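Carbohydrate deacetylase Agd3 (Neosartorya fumigata, PDB 6NWZ) probably removes N-acetyl groups from the exopolysaccharide galactosaminogalactan as a metal-binding carbohydrate esterase, a step required for biofilm formation by the fungus. Local coordinates at residues V56-V61 / V83-G88; L145-T150 / E184-A189; H245-L250 / P588-T593. One frame throughout, in Å; residues are numbered along the deposited sequence.

Interaction 1 (V56-V61 / V83-G88); sequences VPQAGV and VSYDYG
Gln58 lies between two tyrosines of the facing segment, and the three residues together show how a turn can be held to a strand largely by side chains, two tyrosines chief among them, with no backbone hydrogen bond between the two. The aliphatic start of Gln58 sits on the ring of Tyr85: its CB is 3.6 Å from the ring centroid and only 13° off the normal, a CH-pi contact over the centre of the face. With CG anti to the backbone N (chi1 -178°) and the chain extended beyond it, the side chain runs on over the ring, and its amide plane ends 19° from that of Tyr85. The same CG comes within 3.5 Å of Tyr87 CE2, but here the amide stands nearly upright to the ring, so the two tyrosines meet Gln58 in quite different orientations.

Both phenols finish on main-chain carbonyls. Tyr85 OH donates to Val56 O at 2.8 Å and Tyr87 OH to Gln58 O at 2.9 Å, each lying in the carbonyl plane on a lone pair. Val56 lies just before, and Gln58 within, a type I beta turn running from Pro57 to Gly60, closed by its own bond from Gly60 N to Pro57 O. This turn follows strand 51-55, and both segments belong to the CBM87 carbohydrate-binding module. On the other segment Asp86 forms an Asx turn, its OD1 accepting from Gly88 N where the chain leaves strand 84-86.

The Tyr85 ring also takes part in a cation-pi interaction with Lys32, whose NZ in addition donates to Ser84 O. At the buried end of the contact the two valines cross at about a right angle, Val56 CB lying 4.1 Å from Val83 CG1, and both side chains rest on Ile30 of strand 22-31.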
ATOM      1  N   VAL A  56      -8.088  -1.428 -28.173  1.00 39.86           N
ATOM      2  CA  VAL A  56      -8.147  -1.888 -29.554  1.00 43.46           C
ATOM      3  C   VAL A  56      -9.189  -3.001 -29.634  1.00 43.88           C
ATOM      4  O   VAL A  56      -8.923  -4.128 -29.192  1.00 50.85           O
ATOM      5  CB  VAL A  56      -6.779  -2.374 -30.049  1.00 41.08           C
ATOM      6  CG1 VAL A  56      -6.828  -2.642 -31.544  1.00 45.00           C
ATOM      7  CG2 VAL A  56      -5.699  -1.356 -29.714  1.00 42.19           C
ATOM      8  N   PRO A  57     -10.371  -2.746 -30.183  1.00 52.90           N
ATOM      9  CA  PRO A  57     -11.346  -3.819 -30.382  1.00 45.82           C
ATOM     10  C   PRO A  57     -10.949  -4.700 -31.560  1.00 56.51           C
ATOM     11  O   PRO A  57     -10.068  -4.369 -32.353  1.00 59.57           O
ATOM     12  CB  PRO A  57     -12.642  -3.062 -30.667  1.00 47.76           C
ATOM     13  CG  PRO A  57     -12.177  -1.814 -31.330  1.00 52.03           C
ATOM     14  CD  PRO A  57     -10.876  -1.448 -30.662  1.00 51.42           C
ATOM     15  N   GLN A  58     -11.632  -5.844 -31.659  1.00 64.19           N
ATOM     16  CA  GLN A  58     -11.338  -6.793 -32.730  1.00 55.46           C
ATOM     17  C   GLN A  58     -11.546  -6.172 -34.104  1.00 58.77           C
ATOM     18  O   GLN A  58     -10.890  -6.573 -35.073  1.00 52.61           O
ATOM     19  CB  GLN A  58     -12.204  -8.043 -32.571  1.00 54.37           C
ATOM     20  CG  GLN A  58     -11.939  -9.121 -33.607  1.00 46.74           C
ATOM     21  CD  GLN A  58     -12.644 -10.421 -33.288  1.00 51.51           C
ATOM     22  OE1 GLN A  58     -13.261 -10.564 -32.233  1.00 63.13           O
ATOM     23  NE2 GLN A  58     -12.552 -11.381 -34.201  1.00 59.49           N
ATOM     24  N   ALA A  59     -12.447  -5.194 -34.210  1.00 69.12           N
ATOM     25  CA  ALA A  59     -12.661  -4.511 -35.480  1.00 56.90           C
ATOM     26  C   ALA A  59     -11.516  -3.572 -35.833  1.00 51.83           C
ATOM     27  O   ALA A  59     -11.409  -3.159 -36.992  1.00 58.92           O
ATOM     28  CB  ALA A  59     -13.978  -3.734 -35.441  1.00 54.20           C
ATOM     29  N   GLY A  60     -10.671  -3.222 -34.870  1.00 48.74           N
ATOM     30  CA  GLY A  60      -9.533  -2.356 -35.102  1.00 50.34           C
ATOM     31  C   GLY A  60      -9.753  -0.954 -34.561  1.00 55.03           C
ATOM     32  O   GLY A  60     -10.843  -0.579 -34.118  1.00 68.55           O
ATOM     33  N   VAL A  61      -8.679  -0.168 -34.607  1.00 53.76           N
ATOM     34  CA  VAL A  61      -8.715   1.223 -34.171  1.00 52.20           C
ATOM     35  C   VAL A  61      -7.465   1.905 -34.704  1.00 55.84           C
ATOM     36  O   VAL A  61      -6.465   1.245 -35.001  1.00 56.95           O
ATOM     37  CB  VAL A  61      -8.811   1.311 -32.622  1.00 53.44           C
ATOM     38  CG1 VAL A  61      -7.487   0.944 -31.982  1.00 55.06           C
ATOM     39  CG2 VAL A  61      -9.267   2.693 -32.178  1.00 49.04           C
ATOM     40  N   VAL A  83      -2.585  -7.295 -28.466  1.00 42.68           N
ATOM     41  CA  VAL A  83      -4.003  -7.087 -28.767  1.00 37.31           C
ATOM     42  C   VAL A  83      -4.480  -8.076 -29.827  1.00 42.67           C
ATOM     43  O   VAL A  83      -4.978  -7.689 -30.892  1.00 45.64           O
ATOM     44  CB  VAL A  83      -4.302  -5.627 -29.170  1.00 44.90           C
ATOM     45  CG1 VAL A  83      -4.136  -4.727 -27.967  1.00 49.35           C
ATOM     46  CG2 VAL A  83      -3.423  -5.138 -30.319  1.00 44.01           C
ATOM     47  N   SER A  84      -4.349  -9.364 -29.523  1.00 42.42           N
ATOM     48  CA  SER A  84      -4.594 -10.435 -30.477  1.00 33.78           C
ATOM     49  C   SER A  84      -5.982 -11.033 -30.297  1.00 47.86           C
ATOM     50  O   SER A  84      -6.427 -11.284 -29.172  1.00 51.22           O
ATOM     51  CB  SER A  84      -3.543 -11.535 -30.336  1.00 40.45           C
ATOM     52  OG  SER A  84      -3.851 -12.624 -31.185  1.00 58.82           O
ATOM     53  N   TYR A  85      -6.657 -11.271 -31.417  1.00 43.10           N
ATOM     54  CA  TYR A  85      -7.958 -11.920 -31.440  1.00 39.15           C
ATOM     55  C   TYR A  85      -7.913 -13.111 -32.387  1.00 46.02           C
ATOM     56  O   TYR A  85      -7.050 -13.199 -33.265  1.00 49.70           O
ATOM     57  CB  TYR A  85      -9.067 -10.967 -31.893  1.00 46.60           C
ATOM     58  CG  TYR A  85      -9.326  -9.787 -30.988  1.00 50.20           C
ATOM     59  CD1 TYR A  85      -8.557  -8.631 -31.078  1.00 45.78           C
ATOM     60  CD2 TYR A  85     -10.367  -9.811 -30.074  1.00 55.63           C
ATOM     61  CE1 TYR A  85      -8.809  -7.542 -30.263  1.00 52.72           C
ATOM     62  CE2 TYR A  85     -10.627  -8.732 -29.257  1.00 57.14           C
ATOM     63  CZ  TYR A  85      -9.848  -7.601 -29.353  1.00 59.82           C
ATOM     64  OH  TYR A  85     -10.114  -6.529 -28.534  1.00 48.29           O
ATOM     65  N   ASP A  86      -8.863 -14.026 -32.209  1.00 41.10           N
ATOM     66  CA  ASP A  86      -9.028 -15.161 -33.114  1.00 42.50           C
ATOM     67  C   ASP A  86     -10.023 -14.739 -34.186  1.00 46.15           C
ATOM     68  O   ASP A  86     -11.230 -14.668 -33.939  1.00 50.93           O
ATOM     69  CB  ASP A  86      -9.496 -16.403 -32.364  1.00 43.61           C
ATOM     70  CG  ASP A  86      -9.665 -17.619 -33.274  1.00 51.90           C
ATOM     71  OD1 ASP A  86      -9.329 -17.533 -34.475  1.00 47.43           O
ATOM     72  OD2 ASP A  86     -10.139 -18.668 -32.785  1.00 54.10           O
ATOM     73  N   TYR A  87      -9.514 -14.447 -35.379  1.00 54.84           N
ATOM     74  CA  TYR A  87     -10.344 -14.039 -36.504  1.00 47.34           C
ATOM     75  C   TYR A  87     -10.915 -15.219 -37.273  1.00 55.19           C
ATOM     76  O   TYR A  87     -11.571 -15.013 -38.299  1.00 64.14           O
ATOM     77  CB  TYR A  87      -9.542 -13.133 -37.440  1.00 46.97           C
ATOM     78  CG  TYR A  87      -9.227 -11.797 -36.813  1.00 50.93           C
ATOM     79  CD1 TYR A  87      -8.080 -11.616 -36.049  1.00 43.28           C
ATOM     80  CD2 TYR A  87     -10.093 -10.723 -36.958  1.00 47.09           C
ATOM     81  CE1 TYR A  87      -7.801 -10.396 -35.463  1.00 42.95           C
ATOM     82  CE2 TYR A  87      -9.823  -9.503 -36.377  1.00 46.17           C
ATOM     83  CZ  TYR A  87      -8.680  -9.342 -35.631  1.00 47.23           C
ATOM     84  OH  TYR A  87      -8.426  -8.118 -35.057  1.00 52.92           O
ATOM     85  N   GLY A  88     -10.688 -16.441 -36.798  1.00 49.04           N
ATOM     86  CA  GLY A  88     -11.241 -17.608 -37.445  1.00 51.17           C
ATOM     87  C   GLY A  88     -10.649 -17.847 -38.825  1.00 53.16           C
ATOM     88  O   GLY A  88      -9.712 -17.190 -39.270  1.00 63.12           O
TER

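Interaction 2 (L145-T150 / E184-A189); sequences LSFTDT and EIAQFA
Leu145, Phe147, Ala186 and Phe188 project from the same face of an antiparallel strand pair, where the methyl of Ala186 is met by both Leu145 and Phe147. Leu145 and Phe188 form one non-hydrogen-bonded pair, Phe147 and Ala186 the next. Leu145 CD1 reaches diagonally to Ala186 CB at 3.8 Å and also approaches Phe188 CE1, meeting that ring obliquely. The methyl of Ala186 lies oblique to the Phe147 ring as well, 4.1 Å from its CD1. The in-plane neighbour at the edge of Phe147 is a carbonyl, Ile185 O, 3.4 Å from CD1. Ile185 CB lies against Asp149 O at 3.5 Å; with CG1 standing between the backbone N and the carbonyl carbon (chi1 68°), the end of the chain, CD1, approaches Phe147 CE1.

Past the end of the strand, Thr148 CG2 packs against Gln187 CB at 3.6 Å, the two side chains crossing at about a right angle. Thr148 CG2 is placed there by lying anti to its own carbonyl carbon. Gln187 NE2 then donates to Glu184 OE2 on the syn side of the carboxylate, whose OE1 is bonded to Thr199 OG1, so both oxygens have partners.

Between Ser146 and Gln187 the backbones exchange two hydrogen bonds. Beyond them Thr148 N donates to Ile185 O at 2.8 Å, and Asp149 N adds a weak bond to the same oxygen as the first segment leaves the strand.

Strand 182-188 runs between strands 144-147 and 198-206, antiparallel to both, while helix 224-237 packs over the Leu145 and Phe147 side chains through Leu229 and Ala232.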
ATOM      1  N   LEU A 145       9.724 -18.692 -10.537  1.00 42.59           N
ATOM      2  CA  LEU A 145      10.217 -17.690 -11.470  1.00 29.35           C
ATOM      3  C   LEU A 145      11.145 -16.742 -10.726  1.00 31.00           C
ATOM      4  O   LEU A 145      10.904 -16.423  -9.558  1.00 37.75           O
ATOM      5  CB  LEU A 145       9.052 -16.915 -12.102  1.00 20.15           C
ATOM      6  CG  LEU A 145       9.290 -15.536 -12.722  1.00 19.23           C
ATOM      7  CD1 LEU A 145      10.149 -15.653 -13.950  1.00 26.46           C
ATOM      8  CD2 LEU A 145       7.973 -14.889 -13.075  1.00 25.44           C
ATOM      9  N   SER A 146      12.205 -16.297 -11.395  1.00 25.04           N
ATOM     10  CA  SER A 146      13.147 -15.388 -10.759  1.00 32.60           C
ATOM     11  C   SER A 146      13.870 -14.574 -11.820  1.00 30.93           C
ATOM     12  O   SER A 146      14.113 -15.055 -12.929  1.00 39.27           O
ATOM     13  CB  SER A 146      14.170 -16.145  -9.914  1.00 20.01           C
ATOM     14  OG  SER A 146      15.075 -16.824 -10.762  1.00 31.84           O
ATOM     15  N   PHE A 147      14.218 -13.339 -11.459  1.00 20.00           N
ATOM     16  CA  PHE A 147      15.078 -12.524 -12.306  1.00 21.10           C
ATOM     17  C   PHE A 147      16.510 -13.032 -12.236  1.00 33.12           C
ATOM     18  O   PHE A 147      17.050 -13.245 -11.146  1.00 31.06           O
ATOM     19  CB  PHE A 147      15.025 -11.056 -11.882  1.00 26.79           C
ATOM     20  CG  PHE A 147      13.773 -10.349 -12.307  1.00 23.49           C
ATOM     21  CD1 PHE A 147      13.537 -10.079 -13.645  1.00 24.35           C
ATOM     22  CD2 PHE A 147      12.832  -9.959 -11.371  1.00 21.14           C
ATOM     23  CE1 PHE A 147      12.382  -9.436 -14.040  1.00 32.80           C
ATOM     24  CE2 PHE A 147      11.678  -9.315 -11.758  1.00 32.02           C
ATOM     25  CZ  PHE A 147      11.451  -9.054 -13.094  1.00 31.69           C
ATOM     26  N   THR A 148      17.125 -13.233 -13.400  1.00 19.77           N
ATOM     27  CA  THR A 148      18.509 -13.668 -13.465  1.00 22.45           C
ATOM     28  C   THR A 148      19.467 -12.544 -13.832  1.00 31.01           C
ATOM     29  O   THR A 148      20.682 -12.711 -13.682  1.00 31.28           O
ATOM     30  CB  THR A 148      18.657 -14.813 -14.468  1.00 30.47           C
ATOM     31  OG1 THR A 148      18.172 -14.394 -15.748  1.00 30.58           O
ATOM     32  CG2 THR A 148      17.860 -16.013 -13.998  1.00 29.43           C
ATOM     33  N   ASP A 149      18.953 -11.409 -14.294  1.00 26.75           N
ATOM     34  CA  ASP A 149      19.798 -10.278 -14.657  1.00 33.02           C
ATOM     35  C   ASP A 149      18.957  -9.015 -14.517  1.00 28.40           C
ATOM     36  O   ASP A 149      17.994  -8.823 -15.265  1.00 32.37           O
ATOM     37  CB  ASP A 149      20.346 -10.437 -16.074  1.00 29.67           C
ATOM     38  CG  ASP A 149      21.326  -9.339 -16.458  1.00 46.67           C
ATOM     39  OD1 ASP A 149      21.661  -8.489 -15.604  1.00 42.59           O
ATOM     40  OD2 ASP A 149      21.764  -9.327 -17.627  1.00 49.85           O
ATOM     41  N   THR A 150      19.313  -8.172 -13.550  1.00 26.52           N
ATOM     42  CA  THR A 150      18.635  -6.907 -13.312  1.00 20.07           C
ATOM     43  C   THR A 150      19.490  -5.710 -13.706  1.00 29.63           C
ATOM     44  O   THR A 150      19.161  -4.579 -13.336  1.00 35.35           O
ATOM     45  CB  THR A 150      18.223  -6.793 -11.843  1.00 19.63           C
ATOM     46  OG1 THR A 150      19.389  -6.845 -11.009  1.00 37.74           O
ATOM     47  CG2 THR A 150      17.299  -7.931 -11.470  1.00 27.38           C
ATOM     48  N   GLU A 184      18.352 -12.759 -21.839  1.00 27.81           N
ATOM     49  CA  GLU A 184      17.406 -13.267 -20.855  1.00 27.34           C
ATOM     50  C   GLU A 184      17.544 -12.483 -19.554  1.00 33.14           C
ATOM     51  O   GLU A 184      18.660 -12.273 -19.069  1.00 38.40           O
ATOM     52  CB  GLU A 184      17.640 -14.758 -20.610  1.00 29.46           C
ATOM     53  CG  GLU A 184      17.043 -15.278 -19.313  1.00 24.79           C
ATOM     54  CD  GLU A 184      17.254 -16.769 -19.117  1.00 44.79           C
ATOM     55  OE1 GLU A 184      16.799 -17.565 -19.968  1.00 41.94           O
ATOM     56  OE2 GLU A 184      17.878 -17.146 -18.104  1.00 62.82           O
ATOM     57  N   ILE A 185      16.413 -12.045 -19.002  1.00 27.10           N
ATOM     58  CA  ILE A 185      16.402 -11.364 -17.712  1.00 33.46           C
ATOM     59  C   ILE A 185      15.645 -12.135 -16.640  1.00 40.91           C
ATOM     60  O   ILE A 185      15.841 -11.855 -15.445  1.00 43.11           O
ATOM     61  CB  ILE A 185      15.831  -9.932 -17.830  1.00 24.43           C
ATOM     62  CG1 ILE A 185      14.340  -9.974 -18.162  1.00 19.13           C
ATOM     63  CG2 ILE A 185      16.581  -9.125 -18.877  1.00 20.32           C
ATOM     64  CD1 ILE A 185      13.653  -8.634 -18.039  1.00 27.40           C
ATOM     65  N   ALA A 186      14.782 -13.083 -17.007  1.00 34.22           N
ATOM     66  CA  ALA A 186      14.054 -13.899 -16.047  1.00 33.14           C
ATOM     67  C   ALA A 186      14.031 -15.339 -16.536  1.00 31.74           C
ATOM     68  O   ALA A 186      14.175 -15.615 -17.730  1.00 29.95           O
ATOM     69  CB  ALA A 186      12.622 -13.390 -15.831  1.00 31.58           C
ATOM     70  N   GLN A 187      13.827 -16.259 -15.600  1.00 39.44           N
ATOM     71  CA  GLN A 187      14.009 -17.673 -15.894  1.00 35.68           C
ATOM     72  C   GLN A 187      13.004 -18.501 -15.105  1.00 34.64           C
ATOM     73  O   GLN A 187      12.799 -18.261 -13.910  1.00 36.72           O
ATOM     74  CB  GLN A 187      15.446 -18.093 -15.563  1.00 35.07           C
ATOM     75  CG  GLN A 187      15.786 -19.535 -15.831  1.00 46.38           C
ATOM     76  CD  GLN A 187      17.266 -19.810 -15.660  1.00 41.89           C
ATOM     77  OE1 GLN A 187      17.684 -20.447 -14.694  1.00 49.73           O
ATOM     78  NE2 GLN A 187      18.066 -19.330 -16.601  1.00 28.46           N
ATOM     79  N   PHE A 188      12.367 -19.454 -15.784  1.00 37.09           N
ATOM     80  CA  PHE A 188      11.499 -20.415 -15.120  1.00 28.63           C
ATOM     81  C   PHE A 188      12.338 -21.550 -14.550  1.00 30.99           C
ATOM     82  O   PHE A 188      13.126 -22.172 -15.268  1.00 35.30           O
ATOM     83  CB  PHE A 188      10.461 -20.984 -16.088  1.00 35.53           C
ATOM     84  CG  PHE A 188       9.446 -19.984 -16.554  1.00 38.00           C
ATOM     85  CD1 PHE A 188       8.667 -19.294 -15.642  1.00 29.78           C
ATOM     86  CD2 PHE A 188       9.267 -19.740 -17.907  1.00 39.58           C
ATOM     87  CE1 PHE A 188       7.726 -18.373 -16.071  1.00 42.62           C
ATOM     88  CE2 PHE A 188       8.324 -18.824 -18.343  1.00 37.27           C
ATOM     89  CZ  PHE A 188       7.556 -18.136 -17.422  1.00 30.50           C
ATOM     90  N   ALA A 189      12.161 -21.821 -13.262  1.00 34.54           N
ATOM     91  CA  ALA A 189      12.853 -22.925 -12.630  1.00 32.66           C
ATOM     92  C   ALA A 189      12.245 -24.253 -13.072  1.00 40.72           C
ATOM     93  O   ALA A 189      11.088 -24.308 -13.498  1.00 33.21           O
ATOM     94  CB  ALA A 189      12.781 -22.792 -11.111  1.00 26.12           C
TER
HETATM   95  O   HOH W   1      14.450 -18.995 -11.653  1.00 31.08           O
HETATM   96  O   HOH W   2      21.251 -11.707 -19.131  1.00 37.71           O

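Interaction 3 (H245-L250 / P588-T593); sequences HRRVNL and PLVTIT
Asn249 and Thr591 each send a side-chain hydrogen bond to a main-chain carbonyl of the other segment, an example of side chains joining two segments whose main chains meet only through weak bonds. Asn249 ND2 donates to Val590 O at 2.7 Å along an almost straight line (175° at the hydrogen). The acceptor lies in the plane of the amide, although the donor stands 39° above the carbonyl plane. Thr591 OG1 donates to Leu250 O at 2.7 Å, its chi1 of -62° setting the hydroxyl beside its own backbone N. The two main-chain bonds, Val590 N to Val248 O and Leu250 N to Val590 O, are weak, both 3.3 Å; Val590 O thus takes the Asn249 amide and, weakly, Leu250 N.

One water joins the segments, accepting from Arg247 NH1 and Val248 N and donating to Pro588 O. Arg247 is tied to residues beyond the two segments, in salt bridges with Glu656 and Asp661, while Val590 CG2 rests over one face of its guanidinium.

Among apolar contacts, Val248 and Leu589 lie side by side pointing the same way, CG1 to CD2 at 3.6 Å, with Phe581 of helix 569-584 touching both; Leu250 CD2 meets Leu589 CD1 at 4.2 Å. Separately, the Ile592 CD1 methyl packs on the polar Asn249 amide.

The contact is buried where the chain runs into strand 252-257, whose Asp256 binds zinc with His388 and His392, consistent with the Asp-His-His metal site of polysaccharide deacetylases.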
ATOM      1  N   HIS A 245       6.786   8.616  -7.961  1.00 33.46           N
ATOM      2  CA  HIS A 245       7.294   8.435  -6.607  1.00 26.99           C
ATOM      3  C   HIS A 245       7.045   7.012  -6.113  1.00 31.25           C
ATOM      4  O   HIS A 245       5.896   6.555  -6.077  1.00 34.98           O
ATOM      5  CB  HIS A 245       6.635   9.459  -5.680  1.00 27.56           C
ATOM      6  CG  HIS A 245       7.024   9.328  -4.242  1.00 56.58           C
ATOM      7  ND1 HIS A 245       8.339   9.300  -3.824  1.00 62.40           N
ATOM      8  CD2 HIS A 245       6.269   9.237  -3.122  1.00 50.40           C
ATOM      9  CE1 HIS A 245       8.375   9.185  -2.508  1.00 60.83           C
ATOM     10  NE2 HIS A 245       7.133   9.145  -2.059  1.00 64.47           N
ATOM     11  N   ARG A 246       8.112   6.306  -5.727  1.00 39.49           N
ATOM     12  CA  ARG A 246       8.034   4.924  -5.252  1.00 37.57           C
ATOM     13  C   ARG A 246       8.348   4.875  -3.761  1.00 48.19           C
ATOM     14  O   ARG A 246       9.516   4.945  -3.364  1.00 36.51           O
ATOM     15  CB  ARG A 246       8.998   4.020  -6.018  1.00 23.22           C
ATOM     16  CG  ARG A 246       8.970   2.575  -5.541  1.00 22.20           C
ATOM     17  CD  ARG A 246      10.156   1.786  -6.071  1.00 40.95           C
ATOM     18  NE  ARG A 246      11.374   2.051  -5.309  1.00 32.60           N
ATOM     19  CZ  ARG A 246      12.604   1.784  -5.741  1.00 34.05           C
ATOM     20  NH1 ARG A 246      12.789   1.250  -6.942  1.00 37.04           N
ATOM     21  NH2 ARG A 246      13.652   2.058  -4.976  1.00 30.15           N
ATOM     22  N   ARG A 247       7.312   4.717  -2.939  1.00 54.41           N
ATOM     23  CA  ARG A 247       7.470   4.609  -1.494  1.00 30.13           C
ATOM     24  C   ARG A 247       6.563   3.504  -0.971  1.00 32.11           C
ATOM     25  O   ARG A 247       5.430   3.353  -1.436  1.00 39.11           O
ATOM     26  CB  ARG A 247       7.151   5.948  -0.810  1.00 29.26           C
ATOM     27  CG  ARG A 247       6.964   5.881   0.703  1.00 38.75           C
ATOM     28  CD  ARG A 247       8.262   5.585   1.436  1.00 34.85           C
ATOM     29  NE  ARG A 247       9.230   6.667   1.286  1.00 29.65           N
ATOM     30  CZ  ARG A 247      10.352   6.573   0.581  1.00 38.29           C
ATOM     31  NH1 ARG A 247      10.661   5.439  -0.035  1.00 37.63           N
ATOM     32  NH2 ARG A 247      11.171   7.613   0.500  1.00 30.23           N
ATOM     33  N   VAL A 248       7.065   2.722  -0.016  1.00 30.36           N
ATOM     34  CA  VAL A 248       6.280   1.689   0.653  1.00 30.15           C
ATOM     35  C   VAL A 248       6.179   2.048   2.129  1.00 28.55           C
ATOM     36  O   VAL A 248       7.201   2.134   2.823  1.00 30.27           O
ATOM     37  CB  VAL A 248       6.888   0.290   0.474  1.00 22.41           C
ATOM     38  CG1 VAL A 248       6.123  -0.729   1.311  1.00 27.92           C
ATOM     39  CG2 VAL A 248       6.861  -0.110  -0.982  1.00 19.67           C
ATOM     40  N   ASN A 249       4.957   2.262   2.607  1.00 40.17           N
ATOM     41  CA  ASN A 249       4.716   2.555   4.012  1.00 30.93           C
ATOM     42  C   ASN A 249       4.225   1.302   4.721  1.00 28.81           C
ATOM     43  O   ASN A 249       3.398   0.557   4.187  1.00 28.44           O
ATOM     44  CB  ASN A 249       3.690   3.681   4.186  1.00 21.56           C
ATOM     45  CG  ASN A 249       4.242   5.049   3.823  1.00 28.89           C
ATOM     46  OD1 ASN A 249       3.645   5.778   3.029  1.00 46.31           O
ATOM     47  ND2 ASN A 249       5.378   5.408   4.414  1.00 31.94           N
ATOM     48  N   LEU A 250       4.733   1.075   5.928  1.00 29.83           N
ATOM     49  CA  LEU A 250       4.303  -0.044   6.762  1.00 30.84           C
ATOM     50  C   LEU A 250       3.772   0.526   8.077  1.00 36.92           C
ATOM     51  O   LEU A 250       4.522   0.699   9.041  1.00 32.10           O
ATOM     52  CB  LEU A 250       5.436  -1.028   6.991  1.00 22.32           C
ATOM     53  CG  LEU A 250       5.058  -2.267   7.799  1.00 25.70           C
ATOM     54  CD1 LEU A 250       3.944  -3.041   7.101  1.00 18.45           C
ATOM     55  CD2 LEU A 250       6.282  -3.140   8.039  1.00 21.94           C
ATOM     56  N   PRO A 588      13.402   0.797   1.147  1.00 37.53           N
ATOM     57  CA  PRO A 588      13.135   1.060   2.563  1.00 41.13           C
ATOM     58  C   PRO A 588      11.680   0.787   2.913  1.00 41.55           C
ATOM     59  O   PRO A 588      10.787   0.801   2.062  1.00 34.79           O
ATOM     60  CB  PRO A 588      13.469   2.550   2.721  1.00 29.97           C
ATOM     61  CG  PRO A 588      14.301   2.896   1.521  1.00 38.35           C
ATOM     62  CD  PRO A 588      13.799   2.013   0.423  1.00 30.02           C
ATOM     63  N   LEU A 589      11.455   0.517   4.196  1.00 32.93           N
ATOM     64  CA  LEU A 589      10.123   0.504   4.786  1.00 32.27           C
ATOM     65  C   LEU A 589      10.045   1.677   5.750  1.00 36.42           C
ATOM     66  O   LEU A 589      10.820   1.746   6.710  1.00 33.67           O
ATOM     67  CB  LEU A 589       9.839  -0.810   5.514  1.00 19.82           C
ATOM     68  CG  LEU A 589       9.661  -2.070   4.666  1.00 32.34           C
ATOM     69  CD1 LEU A 589       9.666  -3.311   5.543  1.00 26.27           C
ATOM     70  CD2 LEU A 589       8.373  -1.996   3.871  1.00 20.00           C
ATOM     71  N   VAL A 590       9.126   2.601   5.491  1.00 33.43           N
ATOM     72  CA  VAL A 590       9.016   3.823   6.276  1.00 35.66           C
ATOM     73  C   VAL A 590       7.646   3.858   6.935  1.00 37.24           C
ATOM     74  O   VAL A 590       6.620   3.813   6.247  1.00 34.02           O
ATOM     75  CB  VAL A 590       9.241   5.074   5.416  1.00 23.47           C
ATOM     76  CG1 VAL A 590       9.126   6.301   6.273  1.00 26.34           C
ATOM     77  CG2 VAL A 590      10.606   5.010   4.756  1.00 31.00           C
ATOM     78  N   THR A 591       7.633   3.926   8.265  1.00 41.48           N
ATOM     79  CA  THR A 591       6.404   4.111   9.025  1.00 36.57           C
ATOM     80  C   THR A 591       6.186   5.601   9.255  1.00 42.59           C
ATOM     81  O   THR A 591       7.121   6.322   9.620  1.00 46.30           O
ATOM     82  CB  THR A 591       6.464   3.374  10.368  1.00 25.92           C
ATOM     83  OG1 THR A 591       6.596   1.966  10.148  1.00 34.84           O
ATOM     84  CG2 THR A 591       5.206   3.628  11.182  1.00 27.47           C
ATOM     85  N   ILE A 592       4.957   6.063   9.019  1.00 33.93           N
ATOM     86  CA  ILE A 592       4.570   7.438   9.299  1.00 43.03           C
ATOM     87  C   ILE A 592       3.320   7.416  10.167  1.00 35.93           C
ATOM     88  O   ILE A 592       2.565   6.442  10.185  1.00 32.10           O
ATOM     89  CB  ILE A 592       4.331   8.259   8.014  1.00 26.49           C
ATOM     90  CG1 ILE A 592       3.237   7.623   7.159  1.00 32.79           C
ATOM     91  CG2 ILE A 592       5.605   8.356   7.212  1.00 26.35           C
ATOM     92  CD1 ILE A 592       3.040   8.310   5.826  1.00 26.88           C
ATOM     93  N   THR A 593       3.113   8.509  10.901  1.00 32.76           N
ATOM     94  CA  THR A 593       1.966   8.590  11.791  1.00 27.73           C
ATOM     95  C   THR A 593       0.670   8.656  10.990  1.00 35.23           C
ATOM     96  O   THR A 593       0.659   8.960   9.794  1.00 41.08           O
ATOM     97  CB  THR A 593       2.061   9.810  12.709  1.00 28.98           C
ATOM     98  OG1 THR A 593       1.802  11.001  11.957  1.00 36.70           O
ATOM     99  CG2 THR A 593       3.439   9.896  13.342  1.00 28.76           C
TER
HETATM  100  O   HOH W   3       9.852   2.948   0.112  1.00 33.67           O

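Read from the N terminus, the three contacts come in series, neither nesting nor crossing, and show closures of very different span. Interaction 1 closes first, over a stretch of 21 residues without helix, and ties the loop after strand 51-55 to strand 84-86. Interaction 2 follows within the same CBM87 module, its nearest atoms about 18 Å from those of interaction 1, and joins strands 144-147 and 182-188 across 33 residues. Interaction 3 is the long-range closure: 337 residues, most of the deacetylase domain among them, separate 245-250 from 588-593. It brings the approach to strand 252-257 against the link between helices 569-584 and 594-607, with nearest atoms about 11 Å from interaction 2.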